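Local coordinates for Lmo2184 protein (Listeria monocytogenes serovar 1/2a, PDB 5JOQ), which probably binds heme as the substrate-binding component of an ABC transporter for iron uptake, anchored to the cell membrane as a lipoprotein, at residues 281-284 / 285-288; 159-162 / 163-166; 244-247 / 248-251. One frame throughout, in Å; residues are numbered along the deposited sequence.

Contact 1: residues 281-284 / 285-288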
loop_
_atom_site.group_PDB
_atom_site.type_symbol
_atom_site.label_atom_id
_atom_site.label_comp_id
_atom_site.label_asym_id
_atom_site.label_seq_id
_atom_site.Cartn_x
_atom_site.Cartn_y
_atom_site.Cartn_z
ATOM N N LYS A 281 12.637 -22.226 6.313
ATOM C CA LYS A 281 13.154 -22.264 7.681
ATOM C C LYS A 281 12.309 -21.405 8.617
ATOM O O LYS A 281 12.123 -21.743 9.798
ATOM C CB LYS A 281 14.594 -21.772 7.704
ATOM C CG LYS A 281 15.597 -22.697 7.037
ATOM C CD LYS A 281 17.021 -22.083 6.976
ATOM C CE LYS A 281 17.874 -22.777 5.885
ATOM N NZ LYS A 281 18.881 -21.879 5.215
ATOM N N GLU A 282 11.865 -20.244 8.132
ATOM C CA GLU A 282 10.964 -19.414 8.927
ATOM C C GLU A 282 9.621 -20.125 9.126
ATOM O O GLU A 282 9.033 -20.070 10.217
ATOM C CB GLU A 282 10.811 -18.051 8.241
ATOM C CG GLU A 282 10.287 -16.953 9.102
ATOM C CD GLU A 282 11.121 -16.784 10.365
ATOM O OE1 GLU A 282 12.387 -16.833 10.309
ATOM O OE2 GLU A 282 10.480 -16.663 11.422
ATOM N N MET A 283 9.156 -20.860 8.106
ATOM C CA MET A 283 7.916 -21.620 8.243
ATOM C C MET A 283 8.041 -22.665 9.333
ATOM O O MET A 283 7.127 -22.842 10.148
ATOM C CB MET A 283 7.544 -22.275 6.905
ATOM C CG MET A 283 6.214 -23.018 6.945
ATOM S SD MET A 283 4.789 -21.957 7.186
ATOM C CE MET A 283 4.776 -20.961 5.665
ATOM N N GLU A 284 9.181 -23.353 9.383
ATOM C CA GLU A 284 9.388 -24.374 10.402
ATOM C C GLU A 284 9.337 -23.763 11.799
ATOM O O GLU A 284 8.787 -24.368 12.725
ATOM C CB GLU A 284 10.717 -25.099 10.148
ATOM C CG GLU A 284 10.948 -26.242 11.083
ATOM C CD GLU A 284 12.355 -26.842 10.982
ATOM O OE1 GLU A 284 13.107 -26.539 10.011
ATOM O OE2 GLU A 284 12.694 -27.616 11.905
ATOM N N LYS A 285 9.865 -22.540 11.966
ATOM C CA LYS A 285 9.818 -21.880 13.272
ATOM C C LYS A 285 8.389 -21.585 13.698
ATOM O O LYS A 285 8.019 -21.810 14.860
ATOM C CB LYS A 285 10.620 -20.580 13.245
ATOM C CG LYS A 285 12.126 -20.778 13.197
ATOM C CD LYS A 285 12.870 -19.449 13.210
ATOM C CE LYS A 285 14.320 -19.650 12.782
ATOM N NZ LYS A 285 14.922 -18.390 12.260
ATOM N N MET A 286 7.573 -21.091 12.768
ATOM C CA MET A 286 6.186 -20.757 13.089
ATOM C C MET A 286 5.356 -21.991 13.402
ATOM O O MET A 286 4.489 -21.950 14.278
ATOM C CB MET A 286 5.562 -20.006 11.916
ATOM C CG MET A 286 5.949 -18.537 11.876
ATOM S SD MET A 286 5.222 -17.694 10.457
ATOM C CE MET A 286 6.116 -18.406 9.113
ATOM N N LEU A 287 5.565 -23.086 12.659
ATOM C CA LEU A 287 4.713 -24.259 12.829
ATOM C C LEU A 287 5.015 -25.007 14.116
ATOM O O LEU A 287 4.124 -25.653 14.669
ATOM C CB LEU A 287 4.868 -25.209 11.634
ATOM C CG LEU A 287 4.373 -24.664 10.293
ATOM C CD1 LEU A 287 4.346 -25.820 9.238
ATOM C CD2 LEU A 287 3.017 -23.999 10.479
ATOM N N TYR A 288 6.259 -24.966 14.595
ATOM C CA TYR A 288 6.652 -25.774 15.755
ATOM C C TYR A 288 7.192 -24.987 16.940
ATOM O O TYR A 288 7.139 -25.505 18.060
ATOM C CB TYR A 288 7.701 -26.827 15.357
ATOM C CG TYR A 288 7.211 -27.659 14.197
ATOM C CD1 TYR A 288 6.326 -28.716 14.400
ATOM C CD2 TYR A 288 7.604 -27.361 12.897
ATOM C CE1 TYR A 288 5.830 -29.461 13.335
ATOM C CE2 TYR A 288 7.105 -28.081 11.815
ATOM C CZ TYR A 288 6.227 -29.140 12.041
ATOM O OH TYR A 288 5.715 -29.851 10.964
#
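Lys285, Glu284 and Met283 have the most surface buried in this contact between successive turns of the alpha helix 276-288, where four i to i+4 backbone bonds run from Lys285 N to Lys281 O through Tyr288 N to Glu284 O. With CG beside its backbone N (chi1 -72°) and the chain extended beyond, Lys285 passes Lys281 O at 3.5 Å from CG and brings NZ to 3.6 Å from Glu282 OE1, a long salt bridge. Glu282 bends at chi2 to meet it, and the two side chains cross obliquely. The stronger partner of Lys285 NZ is Glu84 OE2 of the second subunit, a salt bridge that links the helix to that chain.

Met283 turns to the buried side. Its CG lies 4.1 Å from Leu287 CD1 and its SD 4.1 Å from Leu287 CG. Met283 rests on Leu225 and Leu287 on Ile223, both of strand 223-227, which sets the helix against the mixed sheet.

Glu284 stands nearly upright to Tyr288, carboxylate and ring planes 80° apart; of its side chain, CG comes nearest the ring, 4.0 Å from Tyr288 CD2. Glu284 OE1 accepts a weak hydrogen bond from Asn160 ND2 of helix 140-161. The phenol is fixed at its far end by a hydrogen bond from OH to Ala195 O. At its near end, Tyr288 CD2 presents the ring edge to Glu284 O at 3.2 Å.

Contact 2: residues 159-162 / 163-166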
loop_
_atom_site.group_PDB
_atom_site.type_symbol
_atom_site.label_atom_id
_atom_site.label_comp_id
_atom_site.label_asym_id
_atom_site.label_seq_id
_atom_site.Cartn_x
_atom_site.Cartn_y
_atom_site.Cartn_z
ATOM N N SER A 159 13.809 -33.491 6.879
ATOM C CA SER A 159 14.369 -34.379 7.869
ATOM C C SER A 159 14.074 -33.886 9.296
ATOM O O SER A 159 13.702 -34.639 10.151
ATOM C CB SER A 159 15.877 -34.495 7.653
ATOM O OG SER A 159 16.476 -35.205 8.697
ATOM N N ASN A 160 14.208 -32.591 9.509
ATOM C CA ASN A 160 13.981 -31.979 10.801
ATOM C C ASN A 160 12.566 -32.195 11.316
ATOM O O ASN A 160 12.377 -32.440 12.472
ATOM C CB ASN A 160 14.130 -30.462 10.698
ATOM C CG ASN A 160 15.559 -29.982 10.666
ATOM O OD1 ASN A 160 16.493 -30.725 10.888
ATOM N ND2 ASN A 160 15.720 -28.704 10.388
ATOM N N VAL A 161 11.574 -32.079 10.452
ATOM C CA VAL A 161 10.186 -32.214 10.867
ATOM C C VAL A 161 9.539 -33.582 10.730
ATOM O O VAL A 161 8.428 -33.787 11.148
ATOM C CB VAL A 161 9.316 -31.243 10.048
ATOM C CG1 VAL A 161 9.875 -29.844 10.114
ATOM C CG2 VAL A 161 9.229 -31.699 8.609
ATOM N N ALA A 162 10.261 -34.534 10.171
ATOM C CA ALA A 162 9.670 -35.819 9.875
ATOM C C ALA A 162 9.027 -36.539 11.039
ATOM O O ALA A 162 8.011 -37.149 10.865
ATOM C CB ALA A 162 10.683 -36.728 9.213
ATOM N N LYS A 163 9.617 -36.485 12.206
ATOM C CA LYS A 163 9.044 -37.199 13.345
ATOM C C LYS A 163 8.256 -36.298 14.290
ATOM O O LYS A 163 7.833 -36.760 15.356
ATOM C CB LYS A 163 10.145 -37.935 14.130
ATOM C CG LYS A 163 10.833 -39.034 13.295
ATOM C CD LYS A 163 12.049 -39.640 14.000
ATOM C CE LYS A 163 12.772 -40.625 13.070
ATOM N NZ LYS A 163 13.952 -41.314 13.693
ATOM N N LYS A 164 8.068 -35.033 13.948
ATOM C CA LYS A 164 7.283 -34.148 14.792
ATOM C C LYS A 164 5.790 -34.380 14.597
ATOM O O LYS A 164 5.333 -34.793 13.525
ATOM C CB LYS A 164 7.620 -32.687 14.500
ATOM C CG LYS A 164 9.067 -32.305 14.865
ATOM C CD LYS A 164 9.319 -30.869 14.411
ATOM C CE LYS A 164 10.206 -30.128 15.404
ATOM N NZ LYS A 164 11.564 -30.674 15.482
ATOM N N LYS A 165 5.020 -34.114 15.652
ATOM C CA LYS A 165 3.575 -34.076 15.506
ATOM C C LYS A 165 3.200 -32.852 14.691
ATOM O O LYS A 165 3.742 -31.763 14.901
ATOM C CB LYS A 165 2.886 -34.041 16.875
ATOM C CG LYS A 165 2.931 -35.378 17.579
ATOM C CD LYS A 165 1.975 -35.419 18.765
ATOM C CE LYS A 165 1.934 -36.810 19.402
ATOM N NZ LYS A 165 0.899 -36.912 20.484
ATOM N N LYS A 166 2.257 -33.034 13.738
ATOM C CA LYS A 166 2.035 -32.004 12.724
ATOM C C LYS A 166 0.815 -31.172 13.069
ATOM O O LYS A 166 -0.240 -31.741 13.376
ATOM C CB LYS A 166 1.842 -32.648 11.356
ATOM C CG LYS A 166 3.067 -33.529 10.925
ATOM C CD LYS A 166 4.403 -32.757 11.043
ATOM C CE LYS A 166 5.537 -33.488 10.283
ATOM N NZ LYS A 166 5.818 -34.883 10.802
HETATM O O HOH W 1 11.938 -35.233 13.084
#
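Val161 and Lys164 are the first and last residues of a type I beta turn that leads the chain out of helix 140-161. Its backbone hydrogen bond, Lys164 N to Val161 O, spans 3.1 Å, and the donor stands well above the carbonyl plane, 60° out of it.

The side-chain hydrogen bonds come from a single ammonium group. Lys166 curls back over the turn, bent at chi2 (-52°) and again at chi4 (-61°), which sets NZ among three carbonyls: Lys164 O at 2.8 Å, and, by weak bonds, Val161 O at 2.9 Å and Ala162 O at 3.2 Å. Val161 O therefore serves both the turn and the lysine, and the positive charge probably helps to stabilise the carbonyls gathered at the turn.

Water takes up another backbone pair: one molecule donates to Asn160 O at 2.9 Å and accepts from Lys163 N at 2.8 Å.

Apolar contact is slight. The aliphatic part of Lys164 lies back along the helix, its CD 3.9 Å from Val161 CA.

Asn160 points elsewhere, its OD1 bonded to Gln156 NE2 and its ND2 weakly to Glu284 OE1 of helix 276-288. The turn thus lies at the surface between helix 140-161 and strand 168-173, with Val161, Lys164 and Lys166 all touching Tyr288 of helix 276-288.

Contact 3: residues 244-247 / 248-251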
loop_
_atom_site.group_PDB
_atom_site.type_symbol
_atom_site.label_atom_id
_atom_site.label_comp_id
_atom_site.label_asym_id
_atom_site.label_seq_id
_atom_site.Cartn_x
_atom_site.Cartn_y
_atom_site.Cartn_z
ATOM N N LYS A 244 -8.997 -9.781 14.977
ATOM C CA LYS A 244 -9.328 -10.151 16.352
ATOM C C LYS A 244 -10.698 -9.663 16.809
ATOM O O LYS A 244 -11.221 -10.183 17.807
ATOM C CB LYS A 244 -8.274 -9.586 17.333
ATOM C CG LYS A 244 -6.858 -10.105 17.089
ATOM C CD LYS A 244 -5.849 -9.578 18.142
ATOM C CE LYS A 244 -5.318 -8.193 17.820
ATOM N NZ LYS A 244 -4.441 -7.634 18.915
ATOM N N THR A 245 -11.256 -8.620 16.188
ATOM C CA THR A 245 -12.576 -8.098 16.588
ATOM C C THR A 245 -13.714 -8.646 15.745
ATOM O O THR A 245 -14.880 -8.354 16.032
ATOM C CB THR A 245 -12.629 -6.577 16.452
ATOM O OG1 THR A 245 -12.701 -6.257 15.041
ATOM C CG2 THR A 245 -11.400 -5.952 17.084
ATOM N N ASN A 246 -13.399 -9.394 14.702
ATOM C CA ASN A 246 -14.359 -9.768 13.679
ATOM C C ASN A 246 -15.074 -11.052 14.087
ATOM O O ASN A 246 -14.433 -12.101 14.208
ATOM C CB ASN A 246 -13.600 -9.960 12.363
ATOM C CG ASN A 246 -14.512 -10.073 11.174
ATOM O OD1 ASN A 246 -15.652 -10.567 11.280
ATOM N ND2 ASN A 246 -14.010 -9.633 10.010
ATOM N N ASP A 247 -16.400 -10.992 14.257
ATOM C CA ASP A 247 -17.147 -12.216 14.581
ATOM C C ASP A 247 -16.807 -13.359 13.638
ATOM O O ASP A 247 -16.862 -14.529 14.029
ATOM C CB ASP A 247 -18.643 -11.958 14.522
ATOM C CG ASP A 247 -19.133 -11.162 15.735
ATOM O OD1 ASP A 247 -18.539 -11.299 16.823
ATOM O OD2 ASP A 247 -20.092 -10.432 15.589
ATOM N N ILE A 248 -16.480 -13.019 12.409
ATOM C CA ILE A 248 -16.182 -14.010 11.410
ATOM C C ILE A 248 -15.005 -14.909 11.793
ATOM O O ILE A 248 -15.034 -16.055 11.474
ATOM C CB ILE A 248 -15.863 -13.340 10.050
ATOM C CG1 ILE A 248 -17.026 -12.458 9.591
ATOM C CG2 ILE A 248 -15.550 -14.361 8.982
ATOM C CD1 ILE A 248 -18.291 -13.237 9.411
ATOM N N TRP A 249 -13.968 -14.375 12.421
ATOM C CA TRP A 249 -12.777 -15.143 12.775
ATOM C C TRP A 249 -12.422 -15.309 14.254
ATOM O O TRP A 249 -11.702 -16.228 14.624
ATOM C CB TRP A 249 -11.559 -14.470 12.120
ATOM C CG TRP A 249 -11.630 -14.281 10.641
ATOM C CD1 TRP A 249 -11.864 -13.133 9.983
ATOM C CD2 TRP A 249 -11.462 -15.285 9.645
ATOM N NE1 TRP A 249 -11.856 -13.339 8.643
ATOM C CE2 TRP A 249 -11.618 -14.661 8.403
ATOM C CE3 TRP A 249 -11.215 -16.653 9.684
ATOM C CZ2 TRP A 249 -11.528 -15.351 7.216
ATOM C CZ3 TRP A 249 -11.127 -17.335 8.514
ATOM C CH2 TRP A 249 -11.273 -16.686 7.286
ATOM N N LYS A 250 -12.926 -14.405 15.079
ATOM C CA LYS A 250 -12.567 -14.351 16.482
ATOM C C LYS A 250 -12.903 -15.541 17.344
ATOM O O LYS A 250 -12.344 -15.705 18.382
ATOM C CB LYS A 250 -12.959 -13.042 17.146
ATOM C CG LYS A 250 -14.395 -12.914 17.565
ATOM C CD LYS A 250 -14.531 -11.643 18.374
ATOM C CE LYS A 250 -15.927 -11.419 18.871
ATOM N NZ LYS A 250 -15.902 -10.380 19.930
ATOM N N HIS A 251 -13.840 -16.349 16.924
ATOM C CA HIS A 251 -14.131 -17.542 17.722
ATOM C C HIS A 251 -13.338 -18.771 17.262
ATOM O O HIS A 251 -13.488 -19.845 17.859
ATOM C CB HIS A 251 -15.630 -17.808 17.727
ATOM C CG HIS A 251 -16.430 -16.595 18.134
ATOM N ND1 HIS A 251 -16.622 -16.244 19.454
ATOM C CD2 HIS A 251 -17.031 -15.631 17.397
ATOM C CE1 HIS A 251 -17.318 -15.124 19.515
ATOM N NE2 HIS A 251 -17.580 -14.733 18.278
HETATM O O HOH W 2 -16.495 -8.138 17.800
HETATM O O HOH W 3 -15.247 -16.794 14.526
#
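Asn246 is the N-cap of the short helix 247-250, which follows helix 233-245, and its carbonyl is held by Lys250 and Trp249. Lys250 N points to Asn246 O at 2.9 Å, nearly along the C=O axis, whereas Trp249 N reaches the same oxygen, also at 2.9 Å, from above the carbonyl plane. The cap itself is made by the side chain, turned by chi1 (-168°) to run beside Ile248, so that OD1 accepts from Ile248 N at 2.8 Å. Asn246 OD1 is too close to Ile248 in the model, so the exact geometry of this capping bond is doubtful.

At the other end of the short helix, a water bridges the i to i+4 pair, donating to Asp247 O and accepting from His251 N, each at 2.8 Å. Lys250 NZ donates to another water at 3.1 Å, which also sits by Thr245 O, though too close there to be relied on. Two side-chain groups are served from the preceding helix: Lys244 NZ by a salt bridge to Glu241, and Thr245 OG1 by Glu242 O.

Trp249 is the buried residue here, stacked with Phe243 and packed on Leu170 and Leu172 of strand 168-173, which pins the junction to the sheet of this lobe. Lys250 has its CG in the crowded position between backbone N and carbonyl carbon (chi1 80°), and its extended chain lies alongside Asp247. The opposite charges stop short of a salt bridge, with Lys250 NZ 4.2 Å from Asp247 OD1, and it is the methylene CE of Lys250 that comes nearer to Asp247 OD1, at 3.3 Å.

Contacts 1 and 2 form one patch, their centres 11 Å apart. Tyr288 makes the join: its OH lies 3.2 Å from Lys166 CD and its CD1 3.7 Å from Lys164 CD, packing the end of helix 276-288 against the turn that leads into strand 168-173. Contact 3 sits apart, its centre 25 Å from that of contact 1 and 31 Å from that of contact 2, yet it leans on that same strand through Trp249. In this family the long helix, here probably 140-161, links two lobes with the ligand cleft between them. None of the three contacts is known to bind heme; they join helices and turns around one lobe's sheet.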